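Local structure of polyketide synthase PksL (Bacillus subtilis, 5E1V) at residues F47-L52 against F186-T191; Q61-E66 against I71-Q76; L123-I128 against G168-L173; D139-Q144 against S196-N201. The protein probably removes water from beta-hydroxyacyl intermediates as a dehydratase domain of the trans-AT polyketide synthase that builds bacillaene. All blocks are in the same frame, centred on the assembly; numbering follows the deposited sequence.

In the fold
All four contacts are mainly apolar, and no hydrogen bond passes between their paired segments. Interactions 1, 2 and 4 are buried, whereas interaction 3 lies toward the surface, where only Leu170 of the touching residues is buried. Interactions 1 and 4 both use helix 190-203, the first at its start and the second along its length. Interaction 4 also touches interaction 3, because Leu171 and Leu173 pack on the helix. Interaction 2 stands apart, about 35 Å from interaction 3 between centres, in the N-terminal hotdog half, while interaction 1 joins the two halves. Chemistry follows place: sulfur and aromatic groups in interaction 1, branched aliphatic side chains in 2 and 3, two valines with a tyrosine in 4.

Interaction 1: F47-L52 against F186-T191; sequences FSCSEL and FMFHPT
The Phe188 ring is met at its edge, in plane, by CB of Cys49, which lies 3.8 Å from Phe188 CZ. Tyr39 and Phe223 also meet this ring edge-to-face, so it sits in an aromatic cluster. Two other rings are set against each other: NE2 of His189 lies 3.7 Å above one face of Phe186, toward its rim, while the His189 edge offers ND1 in plane to Thr191 N, an N-cap bond of 3.2 Å. Cys49 SG, held between its backbone N and carbonyl carbon (chi1 74°), also lies beside the Phe188 edge, 5.3 Å from the ring centroid, a sulfur-aromatic contact. Met187 bends at chi3 (68°) and brings its terminal CE to within 4.0 Å of Cys49 CB. Cysteine suits this place, being small and polarisable against a ring rim, and the flexible methionine fills in beside it. Ser48 N gives a nearly straight bond of 2.7 Å to Glu51 OE2, from above the carboxylate plane. Asp36 OD1 of helix 34-44 takes the backbone N-H groups of both Met187 and Phe188. The contact links the two hotdog halves of the dehydratase, joining the turn between helix 34-44 and strand 53-59 to the loop into helix 190-203.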
loop_
_atom_site.group_PDB
_atom_site.type_symbol
_atom_site.label_atom_id
_atom_site.label_comp_id
_atom_site.label_asym_id
_atom_site.label_seq_id
_atom_site.Cartn_x
_atom_site.Cartn_y
_atom_site.Cartn_z
ATOM N N PHE A 47 -9.247 3.872 -18.175
ATOM C CA PHE A 47 -8.439 2.661 -18.099
ATOM C C PHE A 47 -8.888 1.734 -17.024
ATOM O O PHE A 47 -8.966 2.148 -15.860
ATOM C CB PHE A 47 -6.975 2.993 -17.861
ATOM C CG PHE A 47 -6.363 3.724 -18.969
ATOM C CD1 PHE A 47 -6.414 5.127 -18.996
ATOM C CD2 PHE A 47 -5.741 3.037 -19.989
ATOM C CE1 PHE A 47 -5.837 5.827 -20.032
ATOM C CE2 PHE A 47 -5.179 3.735 -21.040
ATOM C CZ PHE A 47 -5.230 5.109 -21.065
ATOM N N SER A 48 -9.070 0.469 -17.412
ATOM C CA SER A 48 -9.326 -0.614 -16.502
ATOM C C SER A 48 -8.041 -1.050 -15.777
ATOM O O SER A 48 -7.024 -1.010 -16.399
ATOM C CB SER A 48 -9.796 -1.815 -17.343
ATOM O OG SER A 48 -9.961 -2.931 -16.518
ATOM N N CYS A 49 -8.089 -1.440 -14.506
ATOM C CA CYS A 49 -6.879 -1.879 -13.760
ATOM C C CYS A 49 -6.142 -2.991 -14.481
ATOM O O CYS A 49 -4.934 -3.077 -14.466
ATOM C CB CYS A 49 -7.237 -2.279 -12.309
ATOM S SG CYS A 49 -8.093 -3.833 -12.104
ATOM N N SER A 50 -6.872 -3.816 -15.209
ATOM C CA SER A 50 -6.222 -4.954 -15.875
ATOM C C SER A 50 -5.381 -4.520 -17.126
ATOM O O SER A 50 -4.482 -5.244 -17.582
ATOM C CB SER A 50 -7.258 -6.015 -16.172
ATOM O OG SER A 50 -8.051 -5.553 -17.247
ATOM N N GLU A 51 -5.589 -3.306 -17.601
ATOM C CA GLU A 51 -4.810 -2.770 -18.737
ATOM C C GLU A 51 -3.430 -2.272 -18.411
ATOM O O GLU A 51 -2.671 -1.974 -19.305
ATOM C CB GLU A 51 -5.526 -1.561 -19.329
ATOM C CG GLU A 51 -6.912 -1.855 -19.852
ATOM C CD GLU A 51 -7.504 -0.603 -20.435
ATOM O OE1 GLU A 51 -6.820 0.014 -21.278
ATOM O OE2 GLU A 51 -8.618 -0.230 -20.031
ATOM N N LEU A 52 -3.130 -2.105 -17.125
ATOM C CA LEU A 52 -2.049 -1.274 -16.694
ATOM C C LEU A 52 -1.082 -2.149 -15.879
ATOM O O LEU A 52 -1.442 -3.295 -15.437
ATOM C CB LEU A 52 -2.600 -0.167 -15.819
ATOM C CG LEU A 52 -3.760 0.613 -16.400
ATOM C CD1 LEU A 52 -4.322 1.638 -15.414
ATOM C CD2 LEU A 52 -3.273 1.276 -17.666
ATOM N N PHE A 186 -13.356 2.434 -3.722
ATOM C CA PHE A 186 -11.921 2.148 -3.843
ATOM C C PHE A 186 -11.551 1.094 -4.902
ATOM O O PHE A 186 -12.386 0.247 -5.317
ATOM C CB PHE A 186 -11.448 1.694 -2.433
ATOM C CG PHE A 186 -11.409 2.796 -1.504
ATOM C CD1 PHE A 186 -12.517 3.091 -0.746
ATOM C CD2 PHE A 186 -10.261 3.605 -1.375
ATOM C CE1 PHE A 186 -12.547 4.210 0.083
ATOM C CE2 PHE A 186 -10.247 4.691 -0.556
ATOM C CZ PHE A 186 -11.405 5.003 0.205
ATOM N N MET A 187 -10.280 1.125 -5.325
ATOM C CA MET A 187 -9.811 0.156 -6.311
ATOM C C MET A 187 -8.839 -0.830 -5.626
ATOM O O MET A 187 -8.926 -2.034 -5.788
ATOM C CB MET A 187 -9.158 0.841 -7.455
ATOM C CG MET A 187 -10.100 1.645 -8.300
ATOM S SD MET A 187 -9.328 2.330 -9.762
ATOM C CE MET A 187 -9.036 0.852 -10.651
ATOM N N PHE A 188 -7.868 -0.279 -4.892
ATOM C CA PHE A 188 -6.945 -1.079 -4.116
ATOM C C PHE A 188 -6.888 -0.484 -2.723
ATOM O O PHE A 188 -6.045 0.415 -2.428
ATOM C CB PHE A 188 -5.589 -1.125 -4.897
ATOM C CG PHE A 188 -5.780 -1.720 -6.230
ATOM C CD1 PHE A 188 -5.931 -3.101 -6.308
ATOM C CD2 PHE A 188 -5.803 -0.962 -7.419
ATOM C CE1 PHE A 188 -6.209 -3.712 -7.537
ATOM C CE2 PHE A 188 -6.094 -1.582 -8.623
ATOM C CZ PHE A 188 -6.314 -2.977 -8.665
ATOM N N HIS A 189 -7.840 -0.960 -1.872
ATOM C CA HIS A 189 -8.072 -0.265 -0.661
ATOM C C HIS A 189 -6.815 -0.108 0.157
ATOM O O HIS A 189 -6.240 -1.102 0.598
ATOM C CB HIS A 189 -9.132 -0.974 0.211
ATOM C CG HIS A 189 -9.825 -0.037 1.144
ATOM N ND1 HIS A 189 -9.250 0.400 2.296
ATOM C CD2 HIS A 189 -11.086 0.453 1.139
ATOM C CE1 HIS A 189 -10.071 1.191 2.928
ATOM N NE2 HIS A 189 -11.189 1.269 2.225
ATOM N N PRO A 190 -6.388 1.154 0.446
ATOM C CA PRO A 190 -5.199 1.310 1.355
ATOM C C PRO A 190 -5.130 0.560 2.665
ATOM O O PRO A 190 -4.120 0.124 2.999
ATOM C CB PRO A 190 -5.124 2.774 1.569
ATOM C CG PRO A 190 -5.705 3.342 0.243
ATOM C CD PRO A 190 -6.881 2.492 0.049
ATOM N N THR A 191 -6.224 0.304 3.345
ATOM C CA THR A 191 -6.201 -0.568 4.515
ATOM C C THR A 191 -5.867 -2.024 4.249
ATOM O O THR A 191 -5.112 -2.700 4.978
ATOM C CB THR A 191 -7.609 -0.431 5.187
ATOM O OG1 THR A 191 -7.766 0.957 5.593
ATOM C CG2 THR A 191 -7.667 -1.203 6.373
#

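Interaction 2: Q61-E66 against I71-Q76; sequences QPLTAE and IVLNIQ
Strands 63-65 and 71-76 run roughly antiparallel (155°) with their axes 9.1 Å apart, and no hydrogen bond joins them, so they meet through side chains. Leu63 and Leu73 carry most of this, meeting at a slant rather than in line: a single methyl, Leu63 CD1, comes to 3.8 Å from Leu73 CD2 and 4.0 Å from Leu73 CD1, resting against both branches of its partner. Both leucines extend away from their own backbone N at chi1 (-168° for Leu63), which carries their forked ends across the gap. Leu63 CD1 also reaches Ile71 CG2, more loosely, at 4.3 Å. The longer branch of Ile71 lies beside the Thr64 backbone with CD1 3.6 Å from Thr64 O. Leucine and isoleucine suit the place because their branched ends fill the interval between two layers. The backbone partners lie in different sheets: Leu63 and Ala65 bond to Leu29 and Asn27, whereas Ile71 and Leu73 bond to Leu11 and Leu9. Tyr106 touches both Leu63 and Leu73. Ile75 packs on Ile37 and Ile41 of helix 34-44, the packing of sheet on central helix characteristic of the hotdog fold, with strand 63-65, from a separate small sheet, packed against strand 70-81.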
loop_
_atom_site.group_PDB
_atom_site.type_symbol
_atom_site.label_atom_id
_atom_site.label_comp_id
_atom_site.label_asym_id
_atom_site.label_seq_id
_atom_site.Cartn_x
_atom_site.Cartn_y
_atom_site.Cartn_z
ATOM N N GLN A 61 9.805 11.177 0.162
ATOM C CA GLN A 61 9.590 11.553 1.514
ATOM C C GLN A 61 8.158 11.246 1.928
ATOM O O GLN A 61 7.323 11.214 1.100
ATOM C CB GLN A 61 9.886 13.060 1.755
ATOM C CG GLN A 61 9.030 14.035 1.003
ATOM C CD GLN A 61 9.658 15.411 0.880
ATOM O OE1 GLN A 61 9.808 16.127 1.867
ATOM N NE2 GLN A 61 9.987 15.807 -0.326
ATOM N N PRO A 62 7.905 11.096 3.241
ATOM C CA PRO A 62 6.535 10.888 3.736
ATOM C C PRO A 62 5.657 12.090 3.575
ATOM O O PRO A 62 6.124 13.248 3.674
ATOM C CB PRO A 62 6.733 10.464 5.192
ATOM C CG PRO A 62 8.155 10.041 5.280
ATOM C CD PRO A 62 8.886 10.915 4.330
ATOM N N LEU A 63 4.388 11.821 3.272
ATOM C CA LEU A 63 3.405 12.858 3.089
ATOM C C LEU A 63 2.723 13.012 4.446
ATOM O O LEU A 63 1.952 12.162 4.872
ATOM C CB LEU A 63 2.424 12.478 2.013
ATOM C CG LEU A 63 1.567 13.690 1.597
ATOM C CD1 LEU A 63 1.272 13.603 0.163
ATOM C CD2 LEU A 63 0.353 13.893 2.499
ATOM N N THR A 64 3.062 14.088 5.127
ATOM C CA THR A 64 2.667 14.246 6.516
ATOM C C THR A 64 1.794 15.476 6.613
ATOM O O THR A 64 1.944 16.392 5.839
ATOM C CB THR A 64 3.867 14.452 7.470
ATOM O OG1 THR A 64 4.470 15.714 7.209
ATOM C CG2 THR A 64 4.897 13.378 7.292
ATOM N N ALA A 65 0.879 15.492 7.573
ATOM C CA ALA A 65 0.092 16.722 7.816
ATOM C C ALA A 65 -0.068 16.885 9.294
ATOM O O ALA A 65 -0.188 15.906 10.038
ATOM C CB ALA A 65 -1.266 16.637 7.150
ATOM N N GLU A 66 -0.013 18.121 9.767
ATOM C CA GLU A 66 -0.441 18.287 11.149
ATOM C C GLU A 66 -1.479 19.396 11.295
ATOM O O GLU A 66 -1.611 20.311 10.446
ATOM C CB GLU A 66 0.774 18.524 12.061
ATOM C CG GLU A 66 1.408 19.860 11.776
ATOM C CD GLU A 66 2.465 20.273 12.794
ATOM O OE1 GLU A 66 2.696 19.562 13.791
ATOM O OE2 GLU A 66 3.068 21.325 12.557
ATOM N N ILE A 71 -2.045 19.568 2.431
ATOM C CA ILE A 71 -1.070 19.392 1.392
ATOM C C ILE A 71 -1.855 19.267 0.059
ATOM O O ILE A 71 -2.661 18.360 -0.155
ATOM C CB ILE A 71 -0.094 18.193 1.605
ATOM C CG1 ILE A 71 1.032 18.482 2.630
ATOM C CG2 ILE A 71 0.594 17.826 0.265
ATOM C CD1 ILE A 71 0.640 19.139 3.916
ATOM N N VAL A 72 -1.597 20.203 -0.840
ATOM C CA VAL A 72 -2.254 20.190 -2.119
ATOM C C VAL A 72 -1.316 19.442 -3.050
ATOM O O VAL A 72 -0.251 19.960 -3.387
ATOM C CB VAL A 72 -2.526 21.594 -2.591
ATOM C CG1 VAL A 72 -3.178 21.537 -3.964
ATOM C CG2 VAL A 72 -3.417 22.327 -1.554
ATOM N N LEU A 73 -1.682 18.209 -3.394
ATOM C CA LEU A 73 -0.831 17.287 -4.124
ATOM C C LEU A 73 -1.246 17.247 -5.596
ATOM O O LEU A 73 -2.355 16.842 -5.937
ATOM C CB LEU A 73 -0.849 15.877 -3.478
ATOM C CG LEU A 73 0.177 14.805 -3.955
ATOM C CD1 LEU A 73 1.590 15.154 -3.554
ATOM C CD2 LEU A 73 -0.099 13.385 -3.422
ATOM N N ASN A 74 -0.329 17.669 -6.447
ATOM C CA ASN A 74 -0.538 17.716 -7.865
ATOM C C ASN A 74 0.067 16.469 -8.430
ATOM O O ASN A 74 1.279 16.234 -8.223
ATOM C CB ASN A 74 0.129 18.981 -8.385
ATOM C CG ASN A 74 -0.834 20.131 -8.465
ATOM O OD1 ASN A 74 -2.002 20.012 -8.101
ATOM N ND2 ASN A 74 -0.368 21.241 -9.012
ATOM N N ILE A 75 -0.773 15.605 -9.034
ATOM C CA ILE A 75 -0.292 14.379 -9.702
ATOM C C ILE A 75 -0.358 14.602 -11.213
ATOM O O ILE A 75 -1.435 14.844 -11.739
ATOM C CB ILE A 75 -1.030 13.126 -9.241
ATOM C CG1 ILE A 75 -0.900 13.015 -7.729
ATOM C CG2 ILE A 75 -0.452 11.845 -9.811
ATOM C CD1 ILE A 75 -1.994 12.221 -7.145
ATOM N N GLN A 76 0.801 14.597 -11.881
ATOM C CA GLN A 76 0.817 14.679 -13.364
ATOM C C GLN A 76 1.321 13.345 -13.958
ATOM O O GLN A 76 2.365 12.803 -13.499
ATOM C CB GLN A 76 1.717 15.783 -13.811
ATOM C CG GLN A 76 1.376 17.117 -13.204
ATOM C CD GLN A 76 2.023 18.265 -13.958
ATOM O OE1 GLN A 76 2.405 18.129 -15.130
ATOM N NE2 GLN A 76 2.147 19.390 -13.296
#

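Interaction 3: L123-I128 against G168-L173; sequences LDLSQI and GVLLEL
Leu170 presents one methyl, CD2, to two residues of the short helix 125-130: Leu125 CD2 and Ile128 CG2 each lie 4.3 Å from it. The two come from directions roughly at right angles, so the methyl lies in the corner they form. Leu125 and Ile128 are three positions apart, close to one helical turn, and therefore face the strand together. At chi1 (-177°) Leu170 turns CG opposite its backbone N, extending the side chain from the strand into this site. This is a modest, loosely spaced apolar contact, and Leu170 is buried whereas its partners are partly exposed. Leucine suits the strand side, since its reach carries CD2 far enough to touch both helix residues across backbones whose nearest CA atoms, of Ile128 and Leu170, are 8.0 Å apart. The helix begins after Asp124, and Ile128 N bonds to Asp124 O over 3.3 Å. Leu170 keeps backbone bonds with Tyr163, and its neighbours Val169 and Leu171 bond to Ile237 and Thr235. Those two neighbours pack on Leu203 and Ser196 of helix 190-203. The strand has the central helix on one face and helix 125-130 on the other, consistent with a hotdog sheet curved round its long helix.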
loop_
_atom_site.group_PDB
_atom_site.type_symbol
_atom_site.label_atom_id
_atom_site.label_comp_id
_atom_site.label_asym_id
_atom_site.label_seq_id
_atom_site.Cartn_x
_atom_site.Cartn_y
_atom_site.Cartn_z
ATOM N N LEU A 123 -5.266 -21.090 -5.056
ATOM C CA LEU A 123 -4.968 -21.680 -3.765
ATOM C C LEU A 123 -6.174 -22.454 -3.202
ATOM O O LEU A 123 -7.307 -22.128 -3.482
ATOM C CB LEU A 123 -4.602 -20.573 -2.782
ATOM C CG LEU A 123 -3.310 -19.826 -3.096
ATOM C CD1 LEU A 123 -3.083 -18.724 -2.074
ATOM C CD2 LEU A 123 -2.138 -20.789 -3.097
ATOM N N ASP A 124 -5.904 -23.474 -2.403
ATOM C CA ASP A 124 -6.948 -24.164 -1.636
ATOM C C ASP A 124 -6.874 -23.575 -0.240
ATOM O O ASP A 124 -6.087 -24.013 0.578
ATOM C CB ASP A 124 -6.681 -25.685 -1.610
ATOM N N LEU A 125 -7.652 -22.535 0.022
ATOM C CA LEU A 125 -7.478 -21.727 1.252
ATOM C C LEU A 125 -7.585 -22.533 2.569
ATOM O O LEU A 125 -6.677 -22.522 3.425
ATOM C CB LEU A 125 -8.486 -20.570 1.250
ATOM C CG LEU A 125 -8.350 -19.576 0.089
ATOM C CD1 LEU A 125 -9.534 -18.633 0.037
ATOM C CD2 LEU A 125 -7.042 -18.798 0.168
ATOM N N SER A 126 -8.687 -23.253 2.720
ATOM C CA SER A 126 -8.897 -24.121 3.892
ATOM C C SER A 126 -7.686 -25.020 4.161
ATOM O O SER A 126 -7.156 -25.078 5.284
ATOM C CB SER A 126 -10.165 -24.933 3.675
ATOM O OG SER A 126 -11.193 -24.059 3.231
ATOM N N GLN A 127 -7.221 -25.678 3.110
ATOM C CA GLN A 127 -5.990 -26.470 3.179
ATOM C C GLN A 127 -4.839 -25.728 3.887
ATOM O O GLN A 127 -4.148 -26.293 4.754
ATOM C CB GLN A 127 -5.580 -26.883 1.756
ATOM C CG GLN A 127 -4.082 -26.910 1.463
ATOM C CD GLN A 127 -3.529 -28.310 1.469
ATOM O OE1 GLN A 127 -3.997 -29.160 0.715
ATOM N NE2 GLN A 127 -2.534 -28.567 2.317
ATOM N N ILE A 128 -4.643 -24.463 3.493
ATOM C CA ILE A 128 -3.501 -23.691 3.929
ATOM C C ILE A 128 -3.688 -23.402 5.420
ATOM O O ILE A 128 -2.723 -23.448 6.195
ATOM C CB ILE A 128 -3.325 -22.396 3.079
ATOM C CG1 ILE A 128 -3.215 -22.745 1.586
ATOM C CG2 ILE A 128 -2.067 -21.656 3.485
ATOM C CD1 ILE A 128 -3.342 -21.576 0.627
ATOM N N GLY A 168 6.152 -19.477 4.677
ATOM C CA GLY A 168 5.664 -18.128 4.462
ATOM C C GLY A 168 4.524 -17.829 5.373
ATOM O O GLY A 168 4.403 -18.414 6.469
ATOM N N VAL A 169 3.682 -16.911 4.933
ATOM C CA VAL A 169 2.548 -16.516 5.756
ATOM C C VAL A 169 1.402 -16.286 4.797
ATOM O O VAL A 169 1.660 -15.953 3.614
ATOM C CB VAL A 169 2.988 -15.277 6.576
ATOM C CG1 VAL A 169 2.290 -13.997 6.127
ATOM C CG2 VAL A 169 2.920 -15.531 8.075
ATOM N N LEU A 170 0.179 -16.502 5.281
ATOM C CA LEU A 170 -1.050 -16.124 4.584
ATOM C C LEU A 170 -1.862 -15.181 5.459
ATOM O O LEU A 170 -2.184 -15.522 6.618
ATOM C CB LEU A 170 -1.937 -17.311 4.251
ATOM C CG LEU A 170 -3.201 -16.926 3.439
ATOM C CD1 LEU A 170 -2.817 -16.494 2.030
ATOM C CD2 LEU A 170 -4.283 -18.020 3.367
ATOM N N LEU A 171 -2.207 -14.004 4.909
ATOM C CA LEU A 171 -2.917 -12.928 5.664
ATOM C C LEU A 171 -4.335 -12.919 5.241
ATOM O O LEU A 171 -4.615 -12.812 4.051
ATOM C CB LEU A 171 -2.324 -11.517 5.343
ATOM C CG LEU A 171 -0.815 -11.442 5.248
ATOM C CD1 LEU A 171 -0.327 -10.020 4.951
ATOM C CD2 LEU A 171 -0.243 -11.912 6.598
ATOM N N GLU A 172 -5.257 -13.061 6.201
ATOM C CA GLU A 172 -6.686 -13.076 5.937
ATOM C C GLU A 172 -7.154 -11.738 6.433
ATOM O O GLU A 172 -7.249 -11.535 7.632
ATOM C CB GLU A 172 -7.391 -14.209 6.749
ATOM C CG GLU A 172 -8.909 -14.245 6.641
ATOM C CD GLU A 172 -9.582 -15.329 7.517
ATOM O OE1 GLU A 172 -8.924 -15.985 8.355
ATOM O OE2 GLU A 172 -10.793 -15.477 7.366
ATOM N N LEU A 173 -7.393 -10.823 5.488
ATOM C CA LEU A 173 -7.569 -9.405 5.728
ATOM C C LEU A 173 -8.955 -8.981 5.327
ATOM O O LEU A 173 -9.442 -9.401 4.311
ATOM C CB LEU A 173 -6.549 -8.612 4.866
ATOM C CG LEU A 173 -5.134 -8.730 5.392
ATOM C CD1 LEU A 173 -4.111 -8.142 4.421
ATOM C CD2 LEU A 173 -4.979 -8.158 6.797
#

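Interaction 4: D139-Q144 against S196-N201; sequences DDVYEQ and SGVGAN
Val141 and Val198 meet through their CG1 methyls, 3.8 Å apart, with the two side chains lying alongside one another and pointing opposite ways. Both valines set CG1 opposite the backbone N (chi1 -171° for Val141 and 173° for Val198), which carries each of these methyls into the interface. Val141 CG1 also comes to 4.1 Å from Val198 O. The same Val198 CG1 then touches Tyr142, whose CE1 is 4.2 Å away. The approach to the ring is oblique, and the tyrosine runs roughly perpendicular to the valine. One methyl of Val198 is therefore held between two consecutive residues of helix 138-147, and the compact branching of valine allows a close approach: the CA atoms of Val141 and Val198 are 7.6 Å apart.

A second shell fixes the tyrosine. Its OH is hydrogen-bonded to Ala158 N, which satisfies the polar end of a buried ring, and its ring meets that of His152. Tyrosine suits the place because its ring can pack on the valine while its hydroxyl pairs with a backbone N-H. Ser196 OG bonds to Thr235 OG1 and to Leu192 O, a polar side chain satisfied within an apolar setting. Helix 190-203 is consistent with the long central helix of a hotdog: Ser196 and Ala200 pack on strands 168-174 and 248-256, and helix 138-147 lies against another part of its surface.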
loop_
_atom_site.group_PDB
_atom_site.type_symbol
_atom_site.label_atom_id
_atom_site.label_comp_id
_atom_site.label_asym_id
_atom_site.label_seq_id
_atom_site.Cartn_x
_atom_site.Cartn_y
_atom_site.Cartn_z
ATOM N N ASP A 139 -4.711 -8.111 15.463
ATOM C CA ASP A 139 -4.604 -7.137 16.561
ATOM C C ASP A 139 -3.320 -7.210 17.355
ATOM O O ASP A 139 -2.813 -6.183 17.852
ATOM C CB ASP A 139 -5.715 -7.338 17.532
ATOM C CG ASP A 139 -6.981 -6.911 17.003
ATOM O OD1 ASP A 139 -6.966 -5.974 16.164
ATOM O OD2 ASP A 139 -8.002 -7.485 17.453
ATOM N N ASP A 140 -2.799 -8.416 17.519
ATOM C CA ASP A 140 -1.538 -8.579 18.240
ATOM C C ASP A 140 -0.353 -8.024 17.484
ATOM O O ASP A 140 0.619 -7.585 18.082
ATOM C CB ASP A 140 -1.305 -10.058 18.575
ATOM C CG ASP A 140 -2.384 -10.612 19.532
ATOM O OD1 ASP A 140 -2.857 -9.843 20.403
ATOM O OD2 ASP A 140 -2.757 -11.789 19.399
ATOM N N VAL A 141 -0.444 -8.021 16.157
ATOM C CA VAL A 141 0.618 -7.484 15.329
ATOM C C VAL A 141 0.504 -5.960 15.384
ATOM O O VAL A 141 1.504 -5.289 15.536
ATOM C CB VAL A 141 0.508 -8.018 13.900
ATOM C CG1 VAL A 141 1.735 -7.646 13.075
ATOM C CG2 VAL A 141 0.387 -9.523 13.968
ATOM N N TYR A 142 -0.720 -5.435 15.298
ATOM C CA TYR A 142 -0.914 -3.982 15.425
ATOM C C TYR A 142 -0.476 -3.547 16.841
ATOM O O TYR A 142 0.031 -2.441 17.013
ATOM C CB TYR A 142 -2.362 -3.586 15.210
ATOM C CG TYR A 142 -2.794 -3.502 13.730
ATOM C CD1 TYR A 142 -2.132 -2.652 12.832
ATOM C CD2 TYR A 142 -3.856 -4.220 13.257
ATOM C CE1 TYR A 142 -2.492 -2.589 11.476
ATOM C CE2 TYR A 142 -4.231 -4.145 11.911
ATOM C CZ TYR A 142 -3.542 -3.333 11.029
ATOM O OH TYR A 142 -3.970 -3.270 9.718
ATOM N N GLU A 143 -0.626 -4.445 17.832
ATOM C CA GLU A 143 -0.134 -4.165 19.206
ATOM C C GLU A 143 1.359 -3.906 19.185
ATOM O O GLU A 143 1.855 -2.891 19.719
ATOM C CB GLU A 143 -0.457 -5.352 20.127
ATOM C CG GLU A 143 -0.774 -5.012 21.567
ATOM C CD GLU A 143 -1.177 -6.261 22.373
ATOM O OE1 GLU A 143 -0.821 -7.398 21.984
ATOM O OE2 GLU A 143 -1.850 -6.109 23.413
ATOM N N GLN A 144 2.103 -4.774 18.498
ATOM C CA GLN A 144 3.537 -4.569 18.328
ATOM C C GLN A 144 3.934 -3.309 17.550
ATOM O O GLN A 144 4.925 -2.630 17.886
ATOM C CB GLN A 144 4.173 -5.829 17.677
ATOM C CG GLN A 144 5.705 -5.817 17.485
ATOM C CD GLN A 144 6.571 -5.595 18.761
ATOM O OE1 GLN A 144 7.456 -4.721 18.807
ATOM N NE2 GLN A 144 6.334 -6.392 19.764
ATOM N N SER A 196 -1.479 -5.647 4.550
ATOM C CA SER A 196 -0.658 -6.666 3.948
ATOM C C SER A 196 0.850 -6.428 4.201
ATOM O O SER A 196 1.578 -7.425 4.455
ATOM C CB SER A 196 -0.937 -6.788 2.456
ATOM O OG SER A 196 -2.281 -7.242 2.147
ATOM N N GLY A 197 1.271 -5.132 4.133
ATOM C CA GLY A 197 2.590 -4.613 4.539
ATOM C C GLY A 197 2.873 -4.905 6.002
ATOM O O GLY A 197 3.970 -5.332 6.355
ATOM N N VAL A 198 1.858 -4.741 6.838
ATOM C CA VAL A 198 2.014 -5.044 8.291
ATOM C C VAL A 198 2.212 -6.585 8.501
ATOM O O VAL A 198 3.094 -7.005 9.281
ATOM C CB VAL A 198 0.849 -4.476 9.091
ATOM C CG1 VAL A 198 0.883 -4.899 10.548
ATOM C CG2 VAL A 198 0.945 -2.949 9.065
ATOM N N GLY A 199 1.459 -7.394 7.761
ATOM C CA GLY A 199 1.665 -8.847 7.756
ATOM C C GLY A 199 3.052 -9.258 7.305
ATOM O O GLY A 199 3.752 -10.020 7.996
ATOM N N ALA A 200 3.490 -8.703 6.171
ATOM C CA ALA A 200 4.872 -8.872 5.688
ATOM C C ALA A 200 5.949 -8.519 6.696
ATOM O O ALA A 200 6.941 -9.225 6.828
ATOM C CB ALA A 200 5.100 -8.038 4.466
ATOM N N ASN A 201 5.761 -7.416 7.385
ATOM C CA ASN A 201 6.706 -6.984 8.369
ATOM C C ASN A 201 6.688 -7.979 9.558
ATOM O O ASN A 201 7.735 -8.226 10.162
ATOM C CB ASN A 201 6.462 -5.541 8.784
ATOM C CG ASN A 201 7.629 -4.937 9.541
ATOM O OD1 ASN A 201 8.370 -4.067 9.022
ATOM N ND2 ASN A 201 7.823 -5.404 10.783
#